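Guanine deaminase (Escherichia coli, PDB 6OHB) catalyses the zinc-dependent hydrolytic deamination of guanine to xanthine and ammonia, the guanine-degrading step of purine metabolism. Local coordinates at residues Asn160-Ala165 / Gly383-Phe388; Asn199-Tyr204 / Tyr429-Leu434; Ser250-His255 / Leu259-Gln264. All blocks are in the same frame, centred on the assembly; numbering follows the deposited sequence.

Contact 1 of 3, residues Asn160-Ala165 / Gly383-Phe388; sequences NMRMIA and GKEADF
Arg-162 and Glu-385 carry this contact through a buried, bidentate salt bridge. The guanidinium presents its side, giving one nitrogen to each carboxylate oxygen: Arg-162 NE reaches Glu-385 OE1 at 2.7 Å, and Arg-162 NH2 reaches Glu-385 OE2 at 2.6 Å. Both oxygens accept on their syn lone pairs. The two flat groups are turned 27° from each other, so the pairing is not strictly planar, and the NH2 bond is the more bent of the two (135° at the hydrogen). The arginine swings out with CG anti to its backbone N (chi1 -173°) and then kinks at chi3, which turns NE toward the extended glutamate. With two bonds in place the carboxylate can hardly rotate, and Glu-385 OE1 is shared with a second arginine, Arg-201.

A water-mediated link runs beside the salt bridge. One water accepts from Arg-162 N at 2.8 Å and donates to Asp-387 OD2 at 2.8 Å, tying the backbone of one segment to an acidic side chain of the other.

Residues 160-165 follow helix 146-158, which ends in a Schellman motif at Asn-160, and lead into barrel strand 164-169; residues 383-388 lead into strand 388-391. The arrangement thus joins the N-terminal end of a strand of the amidohydrolase TIM barrel to the small beta domain beside it.

Contact 2 of 3, residues Asn199-Tyr204 / Tyr429-Leu434; sequences NGRLLY and YVDGRL
Arg-201 sets off with CG anti to its carbonyl carbon (chi1 -63°) and bends at chi3, which carries its guanidinium to Val-430 and Asp-431; the aspartate answers with CG anti to the backbone N (chi1 -169°), keeping its carboxylate near the arginine. Two tight turns face each other here. A type II' turn, Asn-199 to Leu-202, precedes strand 203-208 of the TIM barrel, and a type I' turn, Val-430 to Arg-433, closes the beta hairpin of strands 425-430 and 433-437. The hairpin turn is pinned by reciprocal backbone bonds: Val-430 N to Arg-433 O at 2.7 Å and Arg-433 N to Val-430 O at 3.0 Å. Positive phi at both central residues, Asp-431 and Gly-432, gives the turn its type.

Across the gap the touch is by packing and charge. Val-430 CG1 meets the guanidinium at its edge, in its plane, 3.8 Å from Arg-201 NH1. Asp-431 CB lies at the same 3.8 Å from Arg-201 NH1. The aspartate side chain crosses the arginine at a slant, OD1 nearest its CD. Asp-431 OD1 is 4.4 Å from Arg-201 NH1 but well out of the guanidinium plane, so no N-H points at it and any attraction is probably one of charge alone.

The stronger polar partners of both groups lie outside the two turns. Arg-201 NH2 forms a salt bridge with Glu-385 OE1 and also approaches Asp-387 OD2, though that second pair is modelled too close for its length to be trusted. Asp-431 OD2 accepts from Asn-160 ND2; within the hairpin it has a weak bond from Arg-433 NH1. The donors Asp-431 N and Arg-201 NH1 lie 3.7 Å apart, each with its own acceptor: Asp-387 OD1 for the backbone N-H and Asn-160 O for the guanidinium.

Contact 3 of 3, residues Ser250-His255 / Leu259-Gln264; sequences SLYPDH and LDVYHQ
Val-261 wedges its two methyls between Tyr-252 and His-255. A type I turn, Tyr-252 to His-255, and CG anti to the carbonyl carbon, beside the backbone N, in both residues send the two rings to this valine. Val-261 CG1, anti to the backbone N (chi1 -176°), stands over the middle of the Tyr-252 ring, 3.9 Å from the centroid and 8° off the normal, a CH-pi contact. The other methyl, CG2, lies 3.9 Å from Tyr-252 CB and 3.7 Å from His-255 CB, on one side of the His-255 ring at its CB-CG end. The ring edge faces the helix: His-255 CD2 is 3.7 Å from Gln-264 CG, and Asp-260 OD2 lies near the ring plane. Gln-264 bends at chi2, and its NE2 donates almost straight (167°) to Asp-260 OD1 at 3.0 Å. Tyr-252 OH is hydrogen-bonded to Ser-214 O. Cutting Tyr-252 back to an alanine is likely to leave Val-261 CG1 without its aromatic face and Ser-214 O without that hydroxyl.

The segments form the corner between helices 242-251 and 258-264: Tyr-252 also packs on Met-219 of helix 216-228, Asp-260 OD1 is also salt-bridged to Arg-287 of helix 282-290, and Leu-259 touches Leu-238 of strand 233-238.

Contacts 1 and 2 are neighbours, their centres 4 Å apart, and meet through Arg-201 of contact 2, which reaches the acidic side chains of 383-388. Their segments alternate along the chain: 160-165, 199-204, 383-388, 429-434. The first two feed adjacent parallel barrel strands, 164-169 and 203-208; the last two belong to the small beta domain, so together the contacts fasten barrel to domain. Contact 3 is local, nested inside both loops. Its centre is 35 Å from that of contact 1, across the chain's centre, and 37 Å from that of contact 2. The side chain of Val-261 is about 7 Å from that of Leu-238, and that of Tyr-252 about 8 Å from that of Phe-210, both probable substrate-binding residues.

Contact 1 of 3, residues Asn160-Ala165 / Gly383-Phe388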
loop_
_atom_site.group_PDB
_atom_site.type_symbol
_atom_site.label_atom_id
_atom_site.label_comp_id
_atom_site.label_asym_id
_atom_site.label_seq_id
_atom_site.Cartn_x
_atom_site.Cartn_y
_atom_site.Cartn_z
ATOM N N ASN A 160 -15.335 7.080 26.171
ATOM C CA ASN A 160 -16.589 7.581 25.609
ATOM C C ASN A 160 -16.526 7.674 24.082
ATOM O O ASN A 160 -16.937 8.662 23.465
ATOM C CB ASN A 160 -16.969 8.926 26.226
ATOM C CG ASN A 160 -18.411 9.301 25.943
ATOM O OD1 ASN A 160 -19.244 8.440 25.642
ATOM N ND2 ASN A 160 -18.711 10.590 26.020
ATOM N N MET A 161 -16.036 6.604 23.471
ATOM C CA MET A 161 -15.974 6.493 22.024
ATOM C C MET A 161 -17.353 6.158 21.467
ATOM O O MET A 161 -18.147 5.459 22.106
ATOM C CB MET A 161 -14.969 5.402 21.642
ATOM C CG MET A 161 -14.732 5.200 20.161
ATOM S SD MET A 161 -13.490 3.904 19.900
ATOM C CE MET A 161 -12.242 4.794 18.983
ATOM N N ARG A 162 -17.657 6.685 20.279
ATOM C CA ARG A 162 -18.849 6.266 19.545
ATOM C C ARG A 162 -18.475 5.094 18.647
ATOM O O ARG A 162 -17.761 5.264 17.652
ATOM C CB ARG A 162 -19.452 7.404 18.724
ATOM C CG ARG A 162 -20.786 7.008 18.088
ATOM C CD ARG A 162 -21.575 8.204 17.568
ATOM N NE ARG A 162 -22.107 9.053 18.639
ATOM C CZ ARG A 162 -23.263 8.848 19.266
ATOM N NH1 ARG A 162 -24.030 7.814 18.945
ATOM N NH2 ARG A 162 -23.661 9.685 20.218
ATOM N N MET A 163 -18.970 3.909 18.991
ATOM C CA MET A 163 -18.638 2.683 18.288
ATOM C C MET A 163 -19.887 1.822 18.162
ATOM O O MET A 163 -20.666 1.701 19.111
ATOM C CB MET A 163 -17.538 1.906 19.030
ATOM C CG MET A 163 -17.419 0.444 18.628
ATOM S SD MET A 163 -16.187 -0.447 19.590
ATOM C CE MET A 163 -14.691 0.415 19.105
ATOM N N ILE A 164 -20.059 1.212 16.996
ATOM C CA ILE A 164 -21.102 0.221 16.775
ATOM C C ILE A 164 -20.442 -1.150 16.747
ATOM O O ILE A 164 -19.486 -1.374 15.993
ATOM C CB ILE A 164 -21.862 0.491 15.466
ATOM C CG1 ILE A 164 -22.128 1.985 15.296
ATOM C CG2 ILE A 164 -23.161 -0.312 15.429
ATOM C CD1 ILE A 164 -22.801 2.334 13.984
ATOM N N ALA A 165 -20.943 -2.063 17.574
ATOM C CA ALA A 165 -20.392 -3.405 17.657
ATOM C C ALA A 165 -21.513 -4.369 18.017
ATOM O O ALA A 165 -22.618 -3.964 18.393
ATOM C CB ALA A 165 -19.250 -3.472 18.675
ATOM N N GLY A 383 -22.784 21.879 17.267
ATOM C CA GLY A 383 -23.607 20.807 17.776
ATOM C C GLY A 383 -23.076 19.403 17.541
ATOM O O GLY A 383 -23.496 18.476 18.242
ATOM N N LYS A 384 -22.170 19.212 16.580
ATOM C CA LYS A 384 -21.627 17.884 16.312
ATOM C C LYS A 384 -20.687 17.428 17.425
ATOM O O LYS A 384 -20.063 18.237 18.119
ATOM C CB LYS A 384 -20.868 17.866 14.986
ATOM C CG LYS A 384 -21.732 18.056 13.761
ATOM C CD LYS A 384 -22.696 16.907 13.586
ATOM C CE LYS A 384 -23.336 16.967 12.215
ATOM N NZ LYS A 384 -22.354 16.568 11.166
ATOM N N GLU A 385 -20.584 16.111 17.584
ATOM C CA GLU A 385 -19.654 15.551 18.554
ATOM C C GLU A 385 -18.216 15.778 18.098
ATOM O O GLU A 385 -17.882 15.607 16.922
ATOM C CB GLU A 385 -19.945 14.066 18.762
ATOM C CG GLU A 385 -21.364 13.844 19.273
ATOM C CD GLU A 385 -21.786 12.390 19.295
ATOM O OE1 GLU A 385 -21.044 11.530 18.764
ATOM O OE2 GLU A 385 -22.879 12.118 19.841
ATOM N N ALA A 386 -17.364 16.181 19.040
ATOM C CA ALA A 386 -16.016 16.652 18.718
ATOM C C ALA A 386 -15.037 15.474 18.687
ATOM O O ALA A 386 -14.204 15.281 19.571
ATOM C CB ALA A 386 -15.582 17.727 19.709
ATOM N N ASP A 387 -15.151 14.688 17.620
ATOM C CA ASP A 387 -14.200 13.630 17.291
ATOM C C ASP A 387 -13.381 14.147 16.119
ATOM O O ASP A 387 -13.924 14.341 15.028
ATOM C CB ASP A 387 -14.906 12.333 16.895
ATOM C CG ASP A 387 -15.761 11.746 18.002
ATOM O OD1 ASP A 387 -15.566 12.095 19.189
ATOM O OD2 ASP A 387 -16.642 10.922 17.667
ATOM N N PHE A 388 -12.087 14.377 16.325
ATOM C CA PHE A 388 -11.298 14.893 15.215
ATOM C C PHE A 388 -9.845 14.465 15.355
ATOM O O PHE A 388 -9.411 13.968 16.397
ATOM C CB PHE A 388 -11.416 16.420 15.093
ATOM C CG PHE A 388 -10.958 17.185 16.311
ATOM C CD1 PHE A 388 -11.824 17.420 17.367
ATOM C CD2 PHE A 388 -9.673 17.709 16.375
ATOM C CE1 PHE A 388 -11.410 18.141 18.478
ATOM C CE2 PHE A 388 -9.255 18.432 17.480
ATOM C CZ PHE A 388 -10.126 18.647 18.534
HETATM O O HOH W 1 -15.968 8.502 18.882
#

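Contact 2 of 3, residues Asn199-Tyr204 / Tyr429-Leu434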
loop_
_atom_site.group_PDB
_atom_site.type_symbol
_atom_site.label_atom_id
_atom_site.label_comp_id
_atom_site.label_asym_id
_atom_site.label_seq_id
_atom_site.Cartn_x
_atom_site.Cartn_y
_atom_site.Cartn_z
ATOM N N ASN A 199 -25.713 2.982 25.432
ATOM C CA ASN A 199 -24.947 3.233 26.655
ATOM C C ASN A 199 -23.866 4.256 26.325
ATOM O O ASN A 199 -22.840 3.930 25.726
ATOM C CB ASN A 199 -24.355 1.936 27.197
ATOM C CG ASN A 199 -23.630 2.120 28.522
ATOM O OD1 ASN A 199 -23.223 3.222 28.881
ATOM N ND2 ASN A 199 -23.457 1.026 29.250
ATOM N N GLY A 200 -24.095 5.503 26.719
ATOM C CA GLY A 200 -23.214 6.574 26.288
ATOM C C GLY A 200 -23.331 6.757 24.788
ATOM O O GLY A 200 -24.433 6.866 24.236
ATOM N N ARG A 201 -22.190 6.784 24.108
ATOM C CA ARG A 201 -22.159 6.907 22.660
ATOM C C ARG A 201 -22.045 5.552 21.972
ATOM O O ARG A 201 -21.883 5.496 20.750
ATOM C CB ARG A 201 -21.008 7.823 22.228
ATOM C CG ARG A 201 -21.120 9.263 22.730
ATOM C CD ARG A 201 -19.820 10.031 22.486
ATOM N NE ARG A 201 -19.648 10.376 21.075
ATOM C CZ ARG A 201 -18.475 10.477 20.457
ATOM N NH1 ARG A 201 -17.342 10.258 21.113
ATOM N NH2 ARG A 201 -18.436 10.793 19.172
ATOM N N LEU A 202 -22.146 4.463 22.727
ATOM C CA LEU A 202 -22.045 3.131 22.157
ATOM C C LEU A 202 -23.348 2.742 21.468
ATOM O O LEU A 202 -24.430 3.232 21.809
ATOM C CB LEU A 202 -21.709 2.109 23.244
ATOM C CG LEU A 202 -20.407 2.362 24.003
ATOM C CD1 LEU A 202 -20.219 1.335 25.108
ATOM C CD2 LEU A 202 -19.217 2.351 23.047
ATOM N N LEU A 203 -23.229 1.861 20.477
ATOM C CA LEU A 203 -24.366 1.386 19.702
ATOM C C LEU A 203 -24.157 -0.084 19.371
ATOM O O LEU A 203 -23.022 -0.544 19.214
ATOM C CB LEU A 203 -24.546 2.199 18.411
ATOM C CG LEU A 203 -24.717 3.713 18.571
ATOM C CD1 LEU A 203 -24.464 4.446 17.262
ATOM C CD2 LEU A 203 -26.104 4.033 19.109
ATOM N N TYR A 204 -25.259 -0.822 19.260
ATOM C CA TYR A 204 -25.207 -2.257 19.008
ATOM C C TYR A 204 -25.654 -2.576 17.586
ATOM O O TYR A 204 -26.581 -1.956 17.058
ATOM C CB TYR A 204 -26.063 -3.040 20.011
ATOM C CG TYR A 204 -25.855 -4.539 19.902
ATOM C CD1 TYR A 204 -26.560 -5.294 18.964
ATOM C CD2 TYR A 204 -24.947 -5.194 20.719
ATOM C CE1 TYR A 204 -26.363 -6.654 18.851
ATOM C CE2 TYR A 204 -24.747 -6.553 20.613
ATOM C CZ TYR A 204 -25.456 -7.277 19.676
ATOM O OH TYR A 204 -25.261 -8.630 19.563
ATOM N N TYR A 429 -8.538 13.325 19.044
ATOM C CA TYR A 429 -9.499 13.785 20.035
ATOM C C TYR A 429 -10.788 12.985 19.886
ATOM O O TYR A 429 -11.337 12.879 18.779
ATOM C CB TYR A 429 -9.806 15.278 19.859
ATOM C CG TYR A 429 -8.741 16.233 20.362
ATOM C CD1 TYR A 429 -7.560 16.436 19.647
ATOM C CD2 TYR A 429 -8.923 16.950 21.544
ATOM C CE1 TYR A 429 -6.582 17.320 20.104
ATOM C CE2 TYR A 429 -7.952 17.833 22.008
ATOM C CZ TYR A 429 -6.786 18.015 21.284
ATOM O OH TYR A 429 -5.825 18.893 21.744
ATOM N N VAL A 430 -11.281 12.452 21.000
ATOM C CA VAL A 430 -12.558 11.749 21.042
ATOM C C VAL A 430 -13.398 12.362 22.156
ATOM O O VAL A 430 -12.906 12.552 23.275
ATOM C CB VAL A 430 -12.369 10.236 21.264
ATOM C CG1 VAL A 430 -13.662 9.591 21.723
ATOM C CG2 VAL A 430 -11.864 9.575 19.983
ATOM N N ASP A 431 -14.660 12.674 21.845
ATOM C CA ASP A 431 -15.570 13.309 22.804
ATOM C C ASP A 431 -14.976 14.616 23.339
ATOM O O ASP A 431 -15.051 14.916 24.531
ATOM C CB ASP A 431 -15.929 12.347 23.943
ATOM C CG ASP A 431 -17.061 12.866 24.814
ATOM O OD1 ASP A 431 -18.093 13.299 24.256
ATOM O OD2 ASP A 431 -16.917 12.837 26.056
ATOM N N GLY A 432 -14.320 15.368 22.456
ATOM C CA GLY A 432 -13.720 16.626 22.845
ATOM C C GLY A 432 -12.496 16.488 23.717
ATOM O O GLY A 432 -12.028 17.485 24.272
ATOM N N ARG A 433 -11.950 15.289 23.833
ATOM C CA ARG A 433 -10.855 15.003 24.744
ATOM C C ARG A 433 -9.690 14.414 23.960
ATOM O O ARG A 433 -9.886 13.556 23.092
ATOM C CB ARG A 433 -11.327 14.022 25.824
ATOM C CG ARG A 433 -10.442 13.898 27.043
ATOM C CD ARG A 433 -11.217 13.229 28.174
ATOM N NE ARG A 433 -12.411 13.992 28.545
ATOM C CZ ARG A 433 -13.663 13.604 28.313
ATOM N NH1 ARG A 433 -13.905 12.447 27.704
ATOM N NH2 ARG A 433 -14.677 14.378 28.688
ATOM N N LEU A 434 -8.482 14.867 24.275
ATOM C CA LEU A 434 -7.283 14.311 23.660
ATOM C C LEU A 434 -7.082 12.889 24.167
ATOM O O LEU A 434 -6.789 12.682 25.351
ATOM C CB LEU A 434 -6.073 15.190 23.966
ATOM C CG LEU A 434 -4.727 14.663 23.460
ATOM C CD1 LEU A 434 -4.773 14.478 21.955
ATOM C CD2 LEU A 434 -3.607 15.620 23.839
#

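Contact 3 of 3, residues Ser250-His255 / Leu259-Gln264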
loop_
_atom_site.group_PDB
_atom_site.type_symbol
_atom_site.label_atom_id
_atom_site.label_comp_id
_atom_site.label_asym_id
_atom_site.label_seq_id
_atom_site.Cartn_x
_atom_site.Cartn_y
_atom_site.Cartn_z
ATOM N N SER A 250 -26.726 -22.636 -2.649
ATOM C CA SER A 250 -27.076 -23.999 -2.221
ATOM C C SER A 250 -27.839 -24.000 -0.896
ATOM O O SER A 250 -28.770 -24.795 -0.696
ATOM C CB SER A 250 -25.827 -24.913 -2.070
ATOM O OG SER A 250 -25.153 -25.408 -3.236
ATOM N N LEU A 251 -27.464 -23.140 0.024
ATOM C CA LEU A 251 -28.051 -23.331 1.333
ATOM C C LEU A 251 -29.440 -22.722 1.452
ATOM O O LEU A 251 -30.224 -23.155 2.312
ATOM C CB LEU A 251 -27.113 -22.776 2.401
ATOM C CG LEU A 251 -25.926 -23.718 2.648
ATOM C CD1 LEU A 251 -24.819 -22.970 3.353
ATOM C CD2 LEU A 251 -26.339 -24.934 3.458
ATOM N N TYR A 252 -29.790 -21.788 0.572
ATOM C CA TYR A 252 -31.115 -21.178 0.535
ATOM C C TYR A 252 -31.635 -21.208 -0.899
ATOM O O TYR A 252 -31.692 -20.172 -1.576
ATOM C CB TYR A 252 -31.042 -19.755 1.081
ATOM C CG TYR A 252 -30.763 -19.707 2.569
ATOM C CD1 TYR A 252 -31.786 -19.880 3.489
ATOM C CD2 TYR A 252 -29.475 -19.488 3.053
ATOM C CE1 TYR A 252 -31.544 -19.835 4.845
ATOM C CE2 TYR A 252 -29.223 -19.442 4.415
ATOM C CZ TYR A 252 -30.262 -19.617 5.305
ATOM O OH TYR A 252 -30.017 -19.572 6.659
ATOM N N PRO A 253 -32.012 -22.388 -1.404
ATOM C CA PRO A 253 -32.411 -22.483 -2.820
ATOM C C PRO A 253 -33.727 -21.786 -3.133
ATOM O O PRO A 253 -33.984 -21.494 -4.308
ATOM C CB PRO A 253 -32.507 -23.996 -3.058
ATOM C CG PRO A 253 -32.806 -24.566 -1.710
ATOM C CD PRO A 253 -32.100 -23.689 -0.713
ATOM N N ASP A 254 -34.563 -21.505 -2.135
ATOM C CA ASP A 254 -35.871 -20.908 -2.375
ATOM C C ASP A 254 -35.862 -19.385 -2.329
ATOM O O ASP A 254 -36.924 -18.774 -2.486
ATOM C CB ASP A 254 -36.889 -21.441 -1.365
ATOM C CG ASP A 254 -37.193 -22.912 -1.571
ATOM O OD1 ASP A 254 -37.226 -23.353 -2.741
ATOM O OD2 ASP A 254 -37.406 -23.624 -0.566
ATOM N N HIS A 255 -34.707 -18.759 -2.130
ATOM C CA HIS A 255 -34.595 -17.308 -2.164
ATOM C C HIS A 255 -33.974 -16.877 -3.491
ATOM O O HIS A 255 -33.248 -17.642 -4.132
ATOM C CB HIS A 255 -33.754 -16.799 -0.991
ATOM C CG HIS A 255 -34.384 -17.024 0.351
ATOM N ND1 HIS A 255 -34.230 -18.198 1.057
ATOM C CD2 HIS A 255 -35.158 -16.222 1.122
ATOM C CE1 HIS A 255 -34.886 -18.113 2.202
ATOM N NE2 HIS A 255 -35.457 -16.923 2.266
ATOM N N LEU A 259 -28.660 -11.445 -1.468
ATOM C CA LEU A 259 -29.266 -10.332 -0.741
ATOM C C LEU A 259 -30.713 -10.624 -0.364
ATOM O O LEU A 259 -31.200 -10.131 0.664
ATOM C CB LEU A 259 -29.180 -9.051 -1.576
ATOM C CG LEU A 259 -29.905 -7.809 -1.031
ATOM C CD1 LEU A 259 -29.385 -7.409 0.343
ATOM C CD2 LEU A 259 -29.812 -6.646 -2.005
ATOM N N ASP A 260 -31.412 -11.428 -1.166
ATOM C CA ASP A 260 -32.811 -11.701 -0.868
ATOM C C ASP A 260 -32.984 -12.561 0.376
ATOM O O ASP A 260 -34.040 -12.493 1.013
ATOM C CB ASP A 260 -33.497 -12.366 -2.059
ATOM C CG ASP A 260 -35.000 -12.477 -1.869
ATOM O OD1 ASP A 260 -35.701 -11.458 -2.061
ATOM O OD2 ASP A 260 -35.478 -13.581 -1.525
ATOM N N VAL A 261 -31.972 -13.341 0.754
ATOM C CA VAL A 261 -32.044 -14.063 2.023
ATOM C C VAL A 261 -32.139 -13.077 3.180
ATOM O O VAL A 261 -32.971 -13.231 4.081
ATOM C CB VAL A 261 -30.837 -15.002 2.183
ATOM C CG1 VAL A 261 -30.984 -15.828 3.457
ATOM C CG2 VAL A 261 -30.693 -15.894 0.962
ATOM N N TYR A 262 -31.290 -12.044 3.166
ATOM C CA TYR A 262 -31.341 -11.032 4.215
ATOM C C TYR A 262 -32.625 -10.222 4.130
ATOM O O TYR A 262 -33.227 -9.892 5.158
ATOM C CB TYR A 262 -30.136 -10.098 4.109
ATOM C CG TYR A 262 -28.799 -10.762 4.301
ATOM C CD1 TYR A 262 -28.548 -11.566 5.407
ATOM C CD2 TYR A 262 -27.783 -10.583 3.373
ATOM C CE1 TYR A 262 -27.317 -12.177 5.579
ATOM C CE2 TYR A 262 -26.551 -11.187 3.535
ATOM C CZ TYR A 262 -26.322 -11.981 4.636
ATOM O OH TYR A 262 -25.092 -12.577 4.790
ATOM N N HIS A 263 -33.069 -9.922 2.907
ATOM C CA HIS A 263 -34.252 -9.087 2.715
ATOM C C HIS A 263 -35.515 -9.771 3.226
ATOM O O HIS A 263 -36.351 -9.129 3.873
ATOM C CB HIS A 263 -34.394 -8.722 1.236
ATOM C CG HIS A 263 -35.559 -7.831 0.936
ATOM N ND1 HIS A 263 -35.633 -6.527 1.377
ATOM C CD2 HIS A 263 -36.692 -8.052 0.227
ATOM C CE1 HIS A 263 -36.763 -5.986 0.958
ATOM N NE2 HIS A 263 -37.423 -6.891 0.258
ATOM N N GLN A 264 -35.682 -11.068 2.934
ATOM C CA GLN A 264 -36.884 -11.777 3.369
ATOM C C GLN A 264 -36.936 -11.911 4.884
ATOM O O GLN A 264 -38.027 -11.988 5.459
ATOM C CB GLN A 264 -36.964 -13.159 2.716
ATOM C CG GLN A 264 -37.197 -13.145 1.206
ATOM C CD GLN A 264 -38.342 -12.240 0.778
ATOM O OE1 GLN A 264 -39.412 -12.234 1.390
ATOM N NE2 GLN A 264 -38.121 -11.473 -0.285
#